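PDB 4NRH: CopN from Chlamydia pneumoniae, which probably acts as a gatekeeper of type III secretion, joining a chaperone complex that directs the secretion of translocator proteins. Local coordinates for residues 35-40 / 65-70; 123-128 / 148-153; 250-255 / 260-265. One frame throughout, in Å; residues are numbered along the deposited sequence.

Interaction 1 (35-40 / 65-70)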
ATOM      1  N   ARG A  35      16.147  36.217  19.302  1.00 30.22           N
ATOM      2  CA  ARG A  35      16.367  37.567  19.809  1.00 36.05           C
ATOM      3  C   ARG A  35      17.817  37.996  19.606  1.00 39.59           C
ATOM      4  O   ARG A  35      18.096  39.166  19.345  1.00 34.00           O
ATOM      5  CB  ARG A  35      15.990  37.661  21.290  1.00 37.18           C
ATOM      6  CG  ARG A  35      14.496  37.561  21.558  1.00 37.39           C
ATOM      7  CD  ARG A  35      14.179  37.812  23.026  1.00 36.96           C
ATOM      8  NE  ARG A  35      14.667  36.735  23.882  1.00 44.62           N
ATOM      9  CZ  ARG A  35      13.941  35.682  24.240  1.00 43.96           C
ATOM     10  NH1 ARG A  35      12.690  35.562  23.816  1.00 42.31           N
ATOM     11  NH2 ARG A  35      14.464  34.747  25.022  1.00 40.08           N
ATOM     12  N   GLY A  36      18.735  37.043  19.727  1.00 36.61           N
ATOM     13  CA  GLY A  36      20.146  37.308  19.510  1.00 38.22           C
ATOM     14  C   GLY A  36      20.413  37.768  18.091  1.00 43.88           C
ATOM     15  O   GLY A  36      21.230  38.658  17.857  1.00 43.45           O
ATOM     16  N   LEU A  37      19.719  37.151  17.139  1.00 44.91           N
ATOM     17  CA  LEU A  37      19.818  37.539  15.737  1.00 36.69           C
ATOM     18  C   LEU A  37      19.225  38.928  15.529  1.00 39.27           C
ATOM     19  O   LEU A  37      19.798  39.764  14.830  1.00 42.94           O
ATOM     20  CB  LEU A  37      19.112  36.516  14.845  1.00 27.32           C
ATOM     21  CG  LEU A  37      19.042  36.836  13.351  1.00 34.96           C
ATOM     22  CD1 LEU A  37      20.435  37.071  12.783  1.00 31.44           C
ATOM     23  CD2 LEU A  37      18.330  35.722  12.596  1.00 32.30           C
ATOM     24  N   ARG A  38      18.067  39.158  16.142  1.00 37.70           N
ATOM     25  CA  ARG A  38      17.391  40.449  16.082  1.00 37.56           C
ATOM     26  C   ARG A  38      18.257  41.580  16.630  1.00 39.31           C
ATOM     27  O   ARG A  38      18.321  42.663  16.049  1.00 42.69           O
ATOM     28  CB  ARG A  38      16.075  40.386  16.859  1.00 39.83           C
ATOM     29  CG  ARG A  38      15.301  41.692  16.878  1.00 40.50           C
ATOM     30  CD  ARG A  38      14.284  41.701  18.005  1.00 41.44           C
ATOM     31  NE  ARG A  38      14.931  41.634  19.311  1.00 36.32           N
ATOM     32  CZ  ARG A  38      14.282  41.492  20.462  1.00 45.10           C
ATOM     33  NH1 ARG A  38      12.959  41.399  20.474  1.00 43.29           N
ATOM     34  NH2 ARG A  38      14.957  41.441  21.603  1.00 41.00           N
ATOM     35  N   ASP A  39      18.923  41.317  17.750  1.00 41.41           N
ATOM     36  CA  ASP A  39      19.744  42.324  18.415  1.00 45.76           C
ATOM     37  C   ASP A  39      21.035  42.617  17.653  1.00 43.66           C
ATOM     38  O   ASP A  39      21.665  43.653  17.865  1.00 51.94           O
ATOM     39  CB  ASP A  39      20.073  41.880  19.842  1.00 48.27           C
ATOM     40  CG  ASP A  39      18.842  41.790  20.723  1.00 50.75           C
ATOM     41  OD1 ASP A  39      17.803  42.379  20.361  1.00 48.68           O
ATOM     42  OD2 ASP A  39      18.914  41.123  21.778  1.00 52.54           O
ATOM     43  N   ALA A  40      21.425  41.703  16.771  1.00 41.89           N
ATOM     44  CA  ALA A  40      22.650  41.862  15.995  1.00 37.58           C
ATOM     45  C   ALA A  40      22.415  42.699  14.741  1.00 34.84           C
ATOM     46  O   ALA A  40      23.364  43.150  14.099  1.00 41.07           O
ATOM     47  CB  ALA A  40      23.220  40.503  15.622  1.00 34.03           C
ATOM     48  N   SER A  65      14.945  30.561   7.045  1.00 35.74           N
ATOM     49  CA  SER A  65      13.684  31.042   6.498  1.00 36.27           C
ATOM     50  C   SER A  65      12.684  31.326   7.613  1.00 40.48           C
ATOM     51  O   SER A  65      11.896  32.268   7.531  1.00 42.42           O
ATOM     52  CB  SER A  65      13.105  30.023   5.513  1.00 31.52           C
ATOM     53  OG  SER A  65      11.915  30.506   4.918  1.00 37.70           O
ATOM     54  N   THR A  66      12.722  30.499   8.654  1.00 34.58           N
ATOM     55  CA  THR A  66      11.862  30.684   9.816  1.00 35.94           C
ATOM     56  C   THR A  66      12.244  31.949  10.580  1.00 34.43           C
ATOM     57  O   THR A  66      11.379  32.733  10.975  1.00 31.31           O
ATOM     58  CB  THR A  66      11.937  29.473  10.769  1.00 37.62           C
ATOM     59  OG1 THR A  66      11.465  28.300  10.094  1.00 40.05           O
ATOM     60  CG2 THR A  66      11.093  29.714  12.013  1.00 27.70           C
ATOM     61  N   ALA A  67      13.546  32.140  10.780  1.00 30.85           N
ATOM     62  CA  ALA A  67      14.061  33.309  11.486  1.00 31.49           C
ATOM     63  C   ALA A  67      13.700  34.602  10.760  1.00 31.55           C
ATOM     64  O   ALA A  67      13.371  35.607  11.389  1.00 41.13           O
ATOM     65  CB  ALA A  67      15.572  33.202  11.658  1.00 26.24           C
ATOM     66  N   LEU A  68      13.760  34.566   9.432  1.00 33.38           N
ATOM     67  CA  LEU A  68      13.407  35.720   8.613  1.00 36.71           C
ATOM     68  C   LEU A  68      11.933  36.085   8.763  1.00 40.27           C
ATOM     69  O   LEU A  68      11.586  37.266   8.825  1.00 36.55           O
ATOM     70  CB  LEU A  68      13.743  35.455   7.146  1.00 36.13           C
ATOM     71  CG  LEU A  68      15.217  35.675   6.801  1.00 37.08           C
ATOM     72  CD1 LEU A  68      15.580  34.976   5.506  1.00 37.48           C
ATOM     73  CD2 LEU A  68      15.537  37.163   6.723  1.00 36.14           C
ATOM     74  N   ASP A  69      11.067  35.075   8.803  1.00 32.45           N
ATOM     75  CA  ASP A  69       9.650  35.297   9.077  1.00 35.19           C
ATOM     76  C   ASP A  69       9.470  36.021  10.406  1.00 32.37           C
ATOM     77  O   ASP A  69       8.649  36.931  10.522  1.00 33.12           O
ATOM     78  CB  ASP A  69       8.879  33.974   9.089  1.00 37.80           C
ATOM     79  CG  ASP A  69       8.845  33.304   7.731  1.00 36.41           C
ATOM     80  OD1 ASP A  69       8.896  34.022   6.710  1.00 36.61           O
ATOM     81  OD2 ASP A  69       8.762  32.060   7.682  1.00 40.07           O
ATOM     82  N   TYR A  70      10.240  35.605  11.408  1.00 28.63           N
ATOM     83  CA  TYR A  70      10.174  36.210  12.732  1.00 32.40           C
ATOM     84  C   TYR A  70      10.639  37.664  12.715  1.00 30.46           C
ATOM     85  O   TYR A  70       9.995  38.534  13.300  1.00 33.59           O
ATOM     86  CB  TYR A  70      11.014  35.413  13.734  1.00 33.83           C
ATOM     87  CG  TYR A  70      11.439  36.233  14.932  1.00 29.71           C
ATOM     88  CD1 TYR A  70      10.528  36.569  15.925  1.00 31.44           C
ATOM     89  CD2 TYR A  70      12.748  36.681  15.065  1.00 31.93           C
ATOM     90  CE1 TYR A  70      10.907  37.324  17.018  1.00 35.12           C
ATOM     91  CE2 TYR A  70      13.137  37.437  16.156  1.00 32.86           C
ATOM     92  CZ  TYR A  70      12.212  37.755  17.130  1.00 34.28           C
ATOM     93  OH  TYR A  70      12.591  38.507  18.219  1.00 33.29           O
TER

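Interaction 2 (123-128 / 148-153)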
ATOM      1  N   SER A 123      16.965  17.538  10.232  1.00 37.44           N
ATOM      2  CA  SER A 123      17.430  18.104   8.973  1.00 43.57           C
ATOM      3  C   SER A 123      17.809  16.992   8.004  1.00 38.15           C
ATOM      4  O   SER A 123      17.685  17.143   6.788  1.00 47.58           O
ATOM      5  CB  SER A 123      18.622  19.036   9.204  1.00 39.50           C
ATOM      6  OG  SER A 123      19.702  18.342   9.803  1.00 40.69           O
ATOM      7  N   GLY A 124      18.281  15.879   8.556  1.00 34.95           N
ATOM      8  CA  GLY A 124      18.605  14.706   7.767  1.00 34.53           C
ATOM      9  C   GLY A 124      17.373  14.151   7.083  1.00 29.86           C
ATOM     10  O   GLY A 124      17.428  13.729   5.928  1.00 38.42           O
ATOM     11  N   LEU A 125      16.257  14.152   7.803  1.00 35.57           N
ATOM     12  CA  LEU A 125      14.989  13.690   7.250  1.00 36.12           C
ATOM     13  C   LEU A 125      14.467  14.650   6.183  1.00 34.75           C
ATOM     14  O   LEU A 125      13.927  14.218   5.164  1.00 30.01           O
ATOM     15  CB  LEU A 125      13.949  13.513   8.359  1.00 37.57           C
ATOM     16  CG  LEU A 125      14.167  12.339   9.317  1.00 38.80           C
ATOM     17  CD1 LEU A 125      13.003  12.210  10.289  1.00 30.24           C
ATOM     18  CD2 LEU A 125      14.362  11.047   8.544  1.00 36.24           C
ATOM     19  N   ARG A 126      14.630  15.950   6.418  1.00 36.19           N
ATOM     20  CA  ARG A 126      14.176  16.955   5.459  1.00 32.33           C
ATOM     21  C   ARG A 126      14.987  16.885   4.173  1.00 36.60           C
ATOM     22  O   ARG A 126      14.452  17.066   3.078  1.00 37.88           O
ATOM     23  CB  ARG A 126      14.261  18.361   6.056  1.00 28.27           C
ATOM     24  CG  ARG A 126      13.299  18.606   7.200  1.00 37.05           C
ATOM     25  CD  ARG A 126      13.215  20.080   7.563  1.00 35.48           C
ATOM     26  NE  ARG A 126      14.484  20.629   8.034  1.00 37.46           N
ATOM     27  CZ  ARG A 126      14.884  20.604   9.301  1.00 43.59           C
ATOM     28  NH1 ARG A 126      14.116  20.046  10.228  1.00 40.50           N
ATOM     29  NH2 ARG A 126      16.052  21.132   9.643  1.00 41.63           N
ATOM     30  N   SER A 127      16.283  16.626   4.311  1.00 35.29           N
ATOM     31  CA  SER A 127      17.151  16.444   3.155  1.00 38.79           C
ATOM     32  C   SER A 127      16.709  15.233   2.336  1.00 39.34           C
ATOM     33  O   SER A 127      16.653  15.291   1.108  1.00 38.88           O
ATOM     34  CB  SER A 127      18.607  16.287   3.597  1.00 38.01           C
ATOM     35  OG  SER A 127      19.456  16.074   2.484  1.00 54.61           O
ATOM     36  N   LEU A 128      16.401  14.138   3.027  1.00 34.01           N
ATOM     37  CA  LEU A 128      15.896  12.935   2.372  1.00 34.55           C
ATOM     38  C   LEU A 128      14.574  13.184   1.651  1.00 30.09           C
ATOM     39  O   LEU A 128      14.410  12.792   0.495  1.00 25.18           O
ATOM     40  CB  LEU A 128      15.722  11.803   3.384  1.00 28.44           C
ATOM     41  CG  LEU A 128      15.079  10.543   2.801  1.00 39.35           C
ATOM     42  CD1 LEU A 128      16.055   9.814   1.889  1.00 38.79           C
ATOM     43  CD2 LEU A 128      14.580   9.629   3.902  1.00 33.75           C
ATOM     44  N   ASP A 148      21.181   1.930   2.033  1.00 55.83           N
ATOM     45  CA  ASP A 148      22.522   2.366   2.407  1.00 74.07           C
ATOM     46  C   ASP A 148      22.512   3.253   3.647  1.00 74.66           C
ATOM     47  O   ASP A 148      23.499   3.319   4.379  1.00 87.49           O
ATOM     48  CB  ASP A 148      23.184   3.112   1.246  1.00 84.34           C
ATOM     49  CG  ASP A 148      23.209   2.299  -0.031  1.00 88.29           C
ATOM     50  OD1 ASP A 148      23.369   1.062   0.053  1.00 89.02           O
ATOM     51  OD2 ASP A 148      23.075   2.898  -1.118  1.00 87.86           O
ATOM     52  N   ARG A 149      21.393   3.934   3.874  1.00 60.22           N
ATOM     53  CA  ARG A 149      21.317   4.960   4.910  1.00 51.72           C
ATOM     54  C   ARG A 149      20.709   4.484   6.228  1.00 50.12           C
ATOM     55  O   ARG A 149      21.046   5.008   7.290  1.00 49.41           O
ATOM     56  CB  ARG A 149      20.523   6.155   4.383  1.00 48.72           C
ATOM     57  CG  ARG A 149      21.177   6.833   3.191  1.00 55.93           C
ATOM     58  CD  ARG A 149      20.251   7.835   2.526  1.00 65.39           C
ATOM     59  NE  ARG A 149      20.494   7.911   1.087  1.00 68.41           N
ATOM     60  CZ  ARG A 149      20.062   8.896   0.309  1.00 64.90           C
ATOM     61  NH1 ARG A 149      19.361   9.892   0.831  1.00 60.75           N
ATOM     62  NH2 ARG A 149      20.330   8.884  -0.990  1.00 66.24           N
ATOM     63  N   TYR A 150      19.819   3.499   6.168  1.00 45.61           N
ATOM     64  CA  TYR A 150      19.073   3.103   7.358  1.00 39.36           C
ATOM     65  C   TYR A 150      19.040   1.601   7.600  1.00 40.61           C
ATOM     66  O   TYR A 150      19.181   0.802   6.673  1.00 36.72           O
ATOM     67  CB  TYR A 150      17.633   3.615   7.272  1.00 39.11           C
ATOM     68  CG  TYR A 150      17.519   5.105   7.066  1.00 35.05           C
ATOM     69  CD1 TYR A 150      17.676   5.984   8.127  1.00 34.92           C
ATOM     70  CD2 TYR A 150      17.250   5.633   5.810  1.00 35.13           C
ATOM     71  CE1 TYR A 150      17.573   7.351   7.945  1.00 37.30           C
ATOM     72  CE2 TYR A 150      17.144   6.998   5.617  1.00 47.57           C
ATOM     73  CZ  TYR A 150      17.307   7.852   6.689  1.00 41.57           C
ATOM     74  OH  TYR A 150      17.203   9.211   6.504  1.00 54.04           O
ATOM     75  N   THR A 151      18.853   1.228   8.862  1.00 39.28           N
ATOM     76  CA  THR A 151      18.529  -0.146   9.208  1.00 35.42           C
ATOM     77  C   THR A 151      17.117  -0.427   8.710  1.00 37.51           C
ATOM     78  O   THR A 151      16.325   0.497   8.524  1.00 31.67           O
ATOM     79  CB  THR A 151      18.609  -0.398  10.721  1.00 36.78           C
ATOM     80  OG1 THR A 151      17.673   0.451  11.398  1.00 36.22           O
ATOM     81  CG2 THR A 151      20.016  -0.119  11.241  1.00 41.55           C
ATOM     82  N   TYR A 152      16.798  -1.699   8.501  1.00 44.85           N
ATOM     83  CA  TYR A 152      15.484  -2.075   7.993  1.00 41.22           C
ATOM     84  C   TYR A 152      14.353  -1.719   8.957  1.00 41.01           C
ATOM     85  O   TYR A 152      13.275  -1.316   8.521  1.00 46.86           O
ATOM     86  CB  TYR A 152      15.458  -3.567   7.653  1.00 46.78           C
ATOM     87  CG  TYR A 152      16.222  -3.880   6.386  1.00 42.25           C
ATOM     88  CD1 TYR A 152      15.641  -3.686   5.140  1.00 47.17           C
ATOM     89  CD2 TYR A 152      17.530  -4.348   6.432  1.00 45.33           C
ATOM     90  CE1 TYR A 152      16.334  -3.956   3.977  1.00 41.58           C
ATOM     91  CE2 TYR A 152      18.233  -4.623   5.272  1.00 46.62           C
ATOM     92  CZ  TYR A 152      17.627  -4.425   4.048  1.00 44.73           C
ATOM     93  OH  TYR A 152      18.315  -4.696   2.888  1.00 50.55           O
ATOM     94  N   GLN A 153      14.587  -1.863  10.259  1.00 46.79           N
ATOM     95  CA  GLN A 153      13.556  -1.529  11.240  1.00 50.60           C
ATOM     96  C   GLN A 153      13.277  -0.026  11.278  1.00 53.03           C
ATOM     97  O   GLN A 153      12.162   0.397  11.588  1.00 69.10           O
ATOM     98  CB  GLN A 153      13.936  -2.024  12.639  1.00 55.26           C
ATOM     99  CG  GLN A 153      15.222  -1.450  13.202  1.00 71.97           C
ATOM    100  CD  GLN A 153      15.461  -1.881  14.637  1.00 85.84           C
ATOM    101  OE1 GLN A 153      14.650  -1.604  15.522  1.00 89.86           O
ATOM    102  NE2 GLN A 153      16.572  -2.563  14.874  1.00 90.24           N
TER

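Interaction 3 (250-255 / 260-265)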
ATOM      1  N   GLU A 250      15.122 -21.971  -7.253  1.00 46.26           N
ATOM      2  CA  GLU A 250      15.462 -20.714  -6.599  1.00 47.15           C
ATOM      3  C   GLU A 250      15.869 -20.948  -5.147  1.00 43.68           C
ATOM      4  O   GLU A 250      16.820 -20.344  -4.651  1.00 42.35           O
ATOM      5  CB  GLU A 250      14.285 -19.738  -6.667  1.00 50.70           C
ATOM      6  CG  GLU A 250      14.533 -18.408  -5.969  1.00 52.84           C
ATOM      7  CD  GLU A 250      15.655 -17.611  -6.607  1.00 63.18           C
ATOM      8  OE1 GLU A 250      15.891 -17.776  -7.823  1.00 65.71           O
ATOM      9  OE2 GLU A 250      16.305 -16.819  -5.892  1.00 68.95           O
ATOM     10  N   VAL A 251      15.139 -21.831  -4.472  1.00 37.32           N
ATOM     11  CA  VAL A 251      15.434 -22.180  -3.089  1.00 39.38           C
ATOM     12  C   VAL A 251      16.767 -22.921  -2.974  1.00 44.16           C
ATOM     13  O   VAL A 251      17.555 -22.658  -2.064  1.00 43.46           O
ATOM     14  CB  VAL A 251      14.308 -23.042  -2.480  1.00 41.88           C
ATOM     15  CG1 VAL A 251      14.726 -23.606  -1.131  1.00 46.33           C
ATOM     16  CG2 VAL A 251      13.035 -22.223  -2.343  1.00 34.75           C
ATOM     17  N   ARG A 252      17.021 -23.832  -3.908  1.00 37.01           N
ATOM     18  CA  ARG A 252      18.273 -24.585  -3.926  1.00 39.77           C
ATOM     19  C   ARG A 252      19.483 -23.689  -4.180  1.00 56.48           C
ATOM     20  O   ARG A 252      20.545 -23.893  -3.593  1.00 52.84           O
ATOM     21  CB  ARG A 252      18.213 -25.699  -4.972  1.00 42.98           C
ATOM     22  CG  ARG A 252      17.299 -26.846  -4.579  1.00 43.51           C
ATOM     23  CD  ARG A 252      17.335 -27.974  -5.594  1.00 49.72           C
ATOM     24  NE  ARG A 252      16.425 -29.055  -5.228  1.00 62.43           N
ATOM     25  CZ  ARG A 252      16.700 -29.988  -4.323  1.00 67.34           C
ATOM     26  NH1 ARG A 252      17.863 -29.978  -3.688  1.00 68.88           N
ATOM     27  NH2 ARG A 252      15.811 -30.934  -4.053  1.00 71.19           N
ATOM     28  N   ASN A 253      19.325 -22.706  -5.061  1.00 54.19           N
ATOM     29  CA  ASN A 253      20.377 -21.720  -5.291  1.00 58.51           C
ATOM     30  C   ASN A 253      20.623 -20.884  -4.041  1.00 56.38           C
ATOM     31  O   ASN A 253      21.712 -20.349  -3.837  1.00 55.38           O
ATOM     32  CB  ASN A 253      20.016 -20.805  -6.464  1.00 59.31           C
ATOM     33  CG  ASN A 253      19.993 -21.537  -7.790  1.00 68.09           C
ATOM     34  OD1 ASN A 253      20.557 -22.623  -7.923  1.00 79.27           O
ATOM     35  ND2 ASN A 253      19.339 -20.943  -8.783  1.00 65.00           N
ATOM     36  N   LEU A 254      19.592 -20.777  -3.210  1.00 55.26           N
ATOM     37  CA  LEU A 254      19.634 -19.943  -2.017  1.00 56.18           C
ATOM     38  C   LEU A 254      20.326 -20.622  -0.831  1.00 54.49           C
ATOM     39  O   LEU A 254      21.164 -20.015  -0.167  1.00 52.82           O
ATOM     40  CB  LEU A 254      18.212 -19.530  -1.628  1.00 53.12           C
ATOM     41  CG  LEU A 254      18.043 -18.549  -0.469  1.00 55.58           C
ATOM     42  CD1 LEU A 254      18.764 -17.245  -0.775  1.00 54.39           C
ATOM     43  CD2 LEU A 254      16.570 -18.299  -0.191  1.00 50.64           C
ATOM     44  N   ILE A 255      19.972 -21.878  -0.563  1.00 51.25           N
ATOM     45  CA  ILE A 255      20.407 -22.536   0.668  1.00 51.52           C
ATOM     46  C   ILE A 255      21.114 -23.877   0.427  1.00 53.77           C
ATOM     47  O   ILE A 255      21.604 -24.508   1.363  1.00 61.22           O
ATOM     48  CB  ILE A 255      19.203 -22.766   1.615  1.00 52.13           C
ATOM     49  CG1 ILE A 255      19.670 -22.972   3.062  1.00 52.94           C
ATOM     50  CG2 ILE A 255      18.348 -23.928   1.122  1.00 50.35           C
ATOM     51  CD1 ILE A 255      18.545 -23.047   4.070  1.00 49.53           C
ATOM     52  N   ASP A 260      16.127 -30.933   4.254  1.00 38.90           N
ATOM     53  CA  ASP A 260      15.517 -30.228   5.377  1.00 42.15           C
ATOM     54  C   ASP A 260      15.692 -28.720   5.235  1.00 41.54           C
ATOM     55  O   ASP A 260      14.834 -27.942   5.652  1.00 41.68           O
ATOM     56  CB  ASP A 260      16.111 -30.704   6.703  1.00 40.53           C
ATOM     57  CG  ASP A 260      15.861 -32.176   6.960  1.00 57.01           C
ATOM     58  OD1 ASP A 260      14.704 -32.539   7.258  1.00 63.00           O
ATOM     59  OD2 ASP A 260      16.820 -32.971   6.867  1.00 67.18           O
ATOM     60  N   SER A 261      16.810 -28.316   4.642  1.00 46.28           N
ATOM     61  CA  SER A 261      17.091 -26.905   4.408  1.00 42.06           C
ATOM     62  C   SER A 261      16.144 -26.341   3.356  1.00 42.16           C
ATOM     63  O   SER A 261      15.547 -25.281   3.548  1.00 41.58           O
ATOM     64  CB  SER A 261      18.544 -26.709   3.974  1.00 39.35           C
ATOM     65  OG  SER A 261      19.439 -27.124   4.990  1.00 53.87           O
ATOM     66  N   VAL A 262      16.023 -27.053   2.239  1.00 39.56           N
ATOM     67  CA  VAL A 262      15.144 -26.654   1.148  1.00 42.14           C
ATOM     68  C   VAL A 262      13.692 -26.595   1.618  1.00 47.57           C
ATOM     69  O   VAL A 262      12.986 -25.618   1.362  1.00 46.66           O
ATOM     70  CB  VAL A 262      15.258 -27.621  -0.047  1.00 42.13           C
ATOM     71  CG1 VAL A 262      14.192 -27.315  -1.089  1.00 35.37           C
ATOM     72  CG2 VAL A 262      16.645 -27.539  -0.659  1.00 41.50           C
ATOM     73  N   THR A 263      13.261 -27.647   2.307  1.00 43.51           N
ATOM     74  CA  THR A 263      11.919 -27.716   2.879  1.00 41.37           C
ATOM     75  C   THR A 263      11.650 -26.550   3.829  1.00 41.31           C
ATOM     76  O   THR A 263      10.579 -25.942   3.791  1.00 39.26           O
ATOM     77  CB  THR A 263      11.704 -29.045   3.634  1.00 42.66           C
ATOM     78  OG1 THR A 263      11.807 -30.140   2.715  1.00 45.59           O
ATOM     79  CG2 THR A 263      10.334 -29.076   4.299  1.00 38.63           C
ATOM     80  N   GLY A 264      12.630 -26.242   4.674  1.00 36.80           N
ATOM     81  CA  GLY A 264      12.504 -25.163   5.637  1.00 33.59           C
ATOM     82  C   GLY A 264      12.256 -23.814   4.989  1.00 39.39           C
ATOM     83  O   GLY A 264      11.413 -23.041   5.449  1.00 37.23           O
ATOM     84  N   VAL A 265      12.994 -23.531   3.921  1.00 33.49           N
ATOM     85  CA  VAL A 265      12.842 -22.276   3.193  1.00 36.77           C
ATOM     86  C   VAL A 265      11.492 -22.221   2.480  1.00 42.01           C
ATOM     87  O   VAL A 265      10.820 -21.188   2.481  1.00 36.43           O
ATOM     88  CB  VAL A 265      13.975 -22.081   2.166  1.00 37.57           C
ATOM     89  CG1 VAL A 265      13.719 -20.848   1.312  1.00 31.70           C
ATOM     90  CG2 VAL A 265      15.314 -21.963   2.876  1.00 34.30           C
TER

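Interaction 1 (35-40 / 65-70)
Y70 on helix 61-74 reaches across to R35 and R38 on helix 31-40, joining two helices of the all-helical HrpJ-like domain. Over these segments the axes cross at -63° and come no closer than 10.6 Å, a wide spacing that the tyrosine spans with its full length. Followed outward, R38 starts with CG anti to its own N (chi1 179°), which sends the chain toward the tyrosine. Its CB lies 4.2 Å from Y70 OH, its CD approaches that same OH to 3.6 Å, and after a bend at chi3 NE and CZ pass it slightly farther off. NH1 ends 3.7 Å from Y70 OH without a hydrogen bond, the guanidinium and ring planes standing 36° apart. D39 lies at the edge of the guanidinium, its OD1 accepting from both NE and NH2 in a side-on salt bridge that fixes the turn of the group. R35 CG lies 4.0 Å from Y70 OH and over one guanidinium face of R38, toward the rim, while its charged end turns to D20 of helix 18-24 and D17 just before it. Beside the tyrosine the helices meet through a small apolar contact, L37 CD2 lying 3.9 Å from A67 CB.

Interaction 2 (123-128 / 148-153)
L125 and L128, one helical turn apart on helix 122-133, receive the phenol end of Y150, which projects from the short connection between helix 139-149 and helix 152-172. The contact thus joins the connection between these two helices to helix 122-133, within the HrpJ-like domain. Along the first segment, G124, lacking a side chain, contributes little. L125 is next: its CD2 stands 4.0 Å from Y150 OH, with F161 of helix 152-172 and Y114 of helix 108-115 also packed on this leucine. L128 carries most of the contact, and its two methyls divide the work. CG lies anti to the backbone N (chi1 175°), directing the branch at the second segment, where CD2 meets Y150 OH at 3.7 Å and Y150 CE2 at 4.1 Å. The two side chains come from opposite directions, the methyl lying oblique to the ring. CD1 instead approaches R149 NH1 to 3.5 Å, again obliquely to the guanidinium. That arginine is paired with E131 farther along helix 122-133, and V158 of helix 152-172 touches both L128 and Y150. No hydrogen bond crosses between the segments, so the contact probably rests on van der Waals packing of leucine methyls against the hydrophobic and polar parts of Y150 and R149, while the R149-E131 salt bridge supplies the polar link back to helix 122-133.

Interaction 3 (250-255 / 260-265)
V251 and V265 both hold CG1 anti to the backbone N (chi1 170° and 174°), and the two side chains slide past each other in opposite directions, V251 CG1 coming 3.7 Å from V265 CB. In I255 the same placement of CG1, followed by an extended chi2, carries CD1 across to V265 CG2 at 3.6 Å and S261 CB at 3.7 Å. Two consecutive helices of the third helical domain of the LcrE family, 244-255 and 259-272, are joined here by a short turn and pack at a steep angle, the segment axes at 117° and 9.4 Å at their closest. V265 sits between V251 and I255, one methyl toward each, and L254 CD2 adds a looser touch on its CG1. V262 faces two ways: its CG1 packs on V251 CG1 at 3.7 Å, while CG2 meets the CG of R252 and lies 4.1 Å above one face of that guanidinium, near its rim. L213 and L209 of helix 179-215 cover I255 and V265 respectively, and V301 of helix 284-301 reaches V262. With no hydrogen bond between the segments, packing is mainly by branched aliphatic groups, joined by S261 CB and by V262 O, 3.6 Å from V251 CG1; R252 closes the border with hydrocarbon and a flat cationic face while its NE is bound to E248.

How the interactions relate
The three contacts follow one another along an elongated, all-helical chain, each closing before the next opens. Interactions 1 and 2 both lie within the HrpJ-like domain, their centres 29 Å apart and their nearest atoms about 8 Å apart. Interaction 3 belongs to the third helical domain; its centre is 33 Å from that of interaction 2 and 62 Å from that of interaction 1, on the opposite side of the chain's centre from interaction 1. Interaction 2 sits near the middle, about 6 Å from that centre. No helix is shared and none of the contacts touch, so each joins its own local set of helices, in keeping with a rod-like protein built from successive groups of packed helices.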